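Local atomic coordinates of thioesterase (Xanthomonas campestris pv. campestris, PDB entry 2FUJ), a protein that probably hydrolyses fatty acyl-CoA thioesters and assembles as a tetramer of hotdog-fold subunits. Residues I15-R20 with N76-E81. Sequence-based numbering, arbitrary orientation.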
ATOM      1  N   ILE A  15      -7.396   4.949  15.155  1.00 12.80           N
ATOM      2  CA  ILE A  15      -6.750   4.156  14.120  1.00 14.38           C
ATOM      3  C   ILE A  15      -5.275   4.036  14.448  1.00 13.53           C
ATOM      4  O   ILE A  15      -4.623   5.030  14.750  1.00 13.82           O
ATOM      5  CB  ILE A  15      -6.882   4.833  12.730  1.00 15.47           C
ATOM      6  CG1 ILE A  15      -8.355   4.954  12.332  1.00 18.34           C
ATOM      7  CG2 ILE A  15      -6.109   4.044  11.682  1.00 18.74           C
ATOM      8  CD1 ILE A  15      -8.639   5.690  11.018  1.00 23.46           C
ATOM      9  N   SER A  16      -4.754   2.816  14.396  1.00 13.44           N
ATOM     10  CA  SER A  16      -3.346   2.588  14.661  1.00 15.06           C
ATOM     11  C   SER A  16      -2.542   2.882  13.406  1.00 14.79           C
ATOM     12  O   SER A  16      -2.911   2.449  12.320  1.00 16.37           O
ATOM     13  CB  SER A  16      -3.098   1.130  15.043  1.00 17.10           C
ATOM     14  OG  SER A  16      -3.758   0.793  16.237  1.00 21.81           O
ATOM     15  N   VAL A  17      -1.445   3.611  13.556  1.00 12.83           N
ATOM     16  CA  VAL A  17      -0.580   3.907  12.423  1.00 15.01           C
ATOM     17  C   VAL A  17       0.401   2.741  12.303  1.00 15.84           C
ATOM     18  O   VAL A  17       0.776   2.137  13.310  1.00 20.04           O
ATOM     19  CB  VAL A  17       0.213   5.223  12.636  1.00 13.52           C
ATOM     20  CG1 VAL A  17       1.303   5.368  11.581  1.00 16.47           C
ATOM     21  CG2 VAL A  17      -0.729   6.400  12.549  1.00 15.74           C
ATOM     22  N   ARG A  18       0.806   2.425  11.077  1.00 13.93           N
ATOM     23  CA  ARG A  18       1.748   1.343  10.837  1.00 14.10           C
ATOM     24  C   ARG A  18       3.066   1.932  10.360  1.00 13.43           C
ATOM     25  O   ARG A  18       3.093   2.988   9.738  1.00 13.13           O
ATOM     26  CB  ARG A  18       1.205   0.377   9.781  1.00 11.99           C
ATOM     27  CG  ARG A  18       0.013  -0.455  10.205  1.00 14.88           C
ATOM     28  CD  ARG A  18      -0.526  -1.214   9.009  1.00 13.72           C
ATOM     29  NE  ARG A  18      -1.790  -1.894   9.283  1.00 12.22           N
ATOM     30  CZ  ARG A  18      -2.518  -2.502   8.353  1.00 10.92           C
ATOM     31  NH1 ARG A  18      -2.108  -2.514   7.092  1.00 14.97           N
ATOM     32  NH2 ARG A  18      -3.655  -3.096   8.678  1.00 10.71           N
ATOM     33  N   TRP A  19       4.159   1.242  10.659  1.00 13.97           N
ATOM     34  CA  TRP A  19       5.478   1.705  10.273  1.00 14.63           C
ATOM     35  C   TRP A  19       5.546   1.898   8.757  1.00 14.22           C
ATOM     36  O   TRP A  19       6.130   2.870   8.273  1.00 15.19           O
ATOM     37  CB  TRP A  19       6.537   0.699  10.740  1.00 16.76           C
ATOM     38  CG  TRP A  19       7.940   1.168  10.572  1.00 17.62           C
ATOM     39  CD1 TRP A  19       8.632   2.016  11.388  1.00 16.35           C
ATOM     40  CD2 TRP A  19       8.816   0.843   9.494  1.00 17.70           C
ATOM     41  NE1 TRP A  19       9.892   2.240  10.879  1.00 19.39           N
ATOM     42  CE2 TRP A  19      10.029   1.527   9.716  1.00 18.72           C
ATOM     43  CE3 TRP A  19       8.694   0.037   8.357  1.00 17.70           C
ATOM     44  CZ2 TRP A  19      11.113   1.430   8.839  1.00 19.88           C
ATOM     45  CZ3 TRP A  19       9.770  -0.056   7.489  1.00 18.81           C
ATOM     46  CH2 TRP A  19      10.962   0.635   7.736  1.00 18.57           C
ATOM     47  N   ARG A  20       4.953   0.966   8.016  1.00 13.80           N
ATOM     48  CA  ARG A  20       4.929   1.023   6.550  1.00 15.31           C
ATOM     49  C   ARG A  20       4.154   2.237   6.016  1.00 15.21           C
ATOM     50  O   ARG A  20       4.240   2.556   4.830  1.00 14.51           O
ATOM     51  CB  ARG A  20       4.315  -0.276   6.001  1.00 18.21           C
ATOM     52  CG  ARG A  20       3.938  -0.265   4.527  1.00 21.87           C
ATOM     53  CD  ARG A  20       5.152  -0.076   3.632  1.00 21.91           C
ATOM     54  NE  ARG A  20       4.772   0.177   2.249  1.00 23.41           N
ATOM     55  CZ  ARG A  20       5.431   0.994   1.432  1.00 23.34           C
ATOM     56  NH1 ARG A  20       6.512   1.633   1.854  1.00 25.64           N
ATOM     57  NH2 ARG A  20       4.983   1.204   0.203  1.00 25.06           N
ATOM     58  N   ASN A  76       2.963   7.189  16.545  1.00 14.89           N
ATOM     59  CA  ASN A  76       1.830   7.933  17.083  1.00 14.77           C
ATOM     60  C   ASN A  76       0.508   7.577  16.403  1.00 15.38           C
ATOM     61  O   ASN A  76       0.279   7.923  15.246  1.00 16.06           O
ATOM     62  CB  ASN A  76       2.101   9.437  16.980  1.00 15.20           C
ATOM     63  CG  ASN A  76       3.362   9.836  17.716  1.00 17.19           C
ATOM     64  OD1 ASN A  76       3.552   9.478  18.879  1.00 19.81           O
ATOM     65  ND2 ASN A  76       4.236  10.570  17.043  1.00 15.28           N
ATOM     66  N   ASP A  77      -0.351   6.869  17.134  1.00 15.56           N
ATOM     67  CA  ASP A  77      -1.657   6.467  16.624  1.00 14.97           C
ATOM     68  C   ASP A  77      -2.577   7.685  16.610  1.00 15.19           C
ATOM     69  O   ASP A  77      -2.369   8.631  17.366  1.00 16.47           O
ATOM     70  CB  ASP A  77      -2.243   5.347  17.485  1.00 15.73           C
ATOM     71  CG  ASP A  77      -1.356   4.118  17.510  1.00 19.43           C
ATOM     72  OD1 ASP A  77      -0.823   3.755  16.437  1.00 18.40           O
ATOM     73  OD2 ASP A  77      -1.197   3.514  18.594  1.00 18.93           O
ATOM     74  N   ILE A  78      -3.597   7.642  15.761  1.00 13.40           N
ATOM     75  CA  ILE A  78      -4.493   8.778  15.579  1.00 13.08           C
ATOM     76  C   ILE A  78      -5.944   8.551  15.958  1.00 12.86           C
ATOM     77  O   ILE A  78      -6.365   7.442  16.248  1.00 14.34           O
ATOM     78  CB  ILE A  78      -4.475   9.203  14.108  1.00 13.99           C
ATOM     79  CG1 ILE A  78      -4.922   8.010  13.248  1.00 15.72           C
ATOM     80  CG2 ILE A  78      -3.082   9.652  13.719  1.00 13.38           C
ATOM     81  CD1 ILE A  78      -3.891   6.924  12.923  1.00 23.45           C
ATOM     82  N   LEU A  79      -6.700   9.641  15.942  1.00 13.09           N
ATOM     83  CA  LEU A  79      -8.119   9.610  16.228  1.00 13.37           C
ATOM     84  C   LEU A  79      -8.785  10.315  15.063  1.00 13.86           C
ATOM     85  O   LEU A  79      -8.535  11.500  14.822  1.00 15.90           O
ATOM     86  CB  LEU A  79      -8.428  10.360  17.521  1.00 14.27           C
ATOM     87  CG  LEU A  79      -9.917  10.418  17.833  1.00 17.41           C
ATOM     88  CD1 LEU A  79     -10.430   9.012  18.112  1.00 18.92           C
ATOM     89  CD2 LEU A  79     -10.144  11.315  19.021  1.00 19.94           C
ATOM     90  N   VAL A  80      -9.620   9.595  14.324  1.00 13.07           N
ATOM     91  CA  VAL A  80     -10.283  10.207  13.185  1.00 13.61           C
ATOM     92  C   VAL A  80     -11.702  10.594  13.524  1.00 13.39           C
ATOM     93  O   VAL A  80     -12.561   9.754  13.760  1.00 13.86           O
ATOM     94  CB  VAL A  80     -10.282   9.279  11.965  1.00 15.23           C
ATOM     95  CG1 VAL A  80     -10.862  10.006  10.760  1.00 15.50           C
ATOM     96  CG2 VAL A  80      -8.876   8.840  11.671  1.00 12.25           C
ATOM     97  N   GLU A  81     -11.917  11.898  13.541  1.00 14.98           N
ATOM     98  CA  GLU A  81     -13.197  12.490  13.854  1.00 15.78           C
ATOM     99  C   GLU A  81     -13.933  12.816  12.563  1.00 14.87           C
ATOM    100  O   GLU A  81     -13.420  13.539  11.716  1.00 16.65           O
ATOM    101  CB  GLU A  81     -12.947  13.754  14.669  1.00 18.83           C
ATOM    102  CG  GLU A  81     -14.170  14.522  15.077  1.00 26.20           C
ATOM    103  CD  GLU A  81     -13.805  15.677  15.985  1.00 29.54           C
ATOM    104  OE1 GLU A  81     -13.492  15.431  17.172  1.00 31.72           O
ATOM    105  OE2 GLU A  81     -13.807  16.827  15.505  1.00 32.88           O
TER
HETATM  106  O   HOH W   1      -1.472   0.932  17.943  1.00 25.94           O
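Val17 CG2 meets the backbone at Asn76 O, 3.3 Å away, and this oxygen is buried there without a hydrogen-bonding partner; the side-chain OD1 of Asn76 is hydrogen-bonded to Lys102. Asp77 follows, its short side chain suited to reaching a backbone N-H just past the end of strand 9-15. With CG anti to its own carbonyl carbon (chi1 -60°), Asp77 OD1 accepts Val17 N at 3.0 Å, from the anti side and 23° out of the carboxylate plane. The same oxygen forms a salt bridge with Arg43 of a second subunit, while OD2 takes a hydrogen bond from a water that also bonds Ser16 OG. Ile78 forms an antiparallel hydrogen-bonded pair with Ile15: Ile15 N reaches Ile78 O at 2.9 Å, nearly straight at 169°, and Ile78 N probably returns a bond to Ile15 O, whose modelled place is less certain. Both beta-branched residues suit the extended backbone and face the same side of the sheet, where the Ile78 side chain crosses that of Val17 at about a right angle. Beyond it, Val80 CG2 lies 3.2 Å from Ile15 CD1, tighter than usual van der Waals contact; the short branches of Val80 also suit its packing against Leu37 and Ala40 of helix 30-47. The contact lies where strand 9-15, outermost within the subunit, ends beside the start of strand 78-87; Tyr36 of the same helix touches Ile15 and Val17, and strand 91-100 flanks the other edge of 78-87.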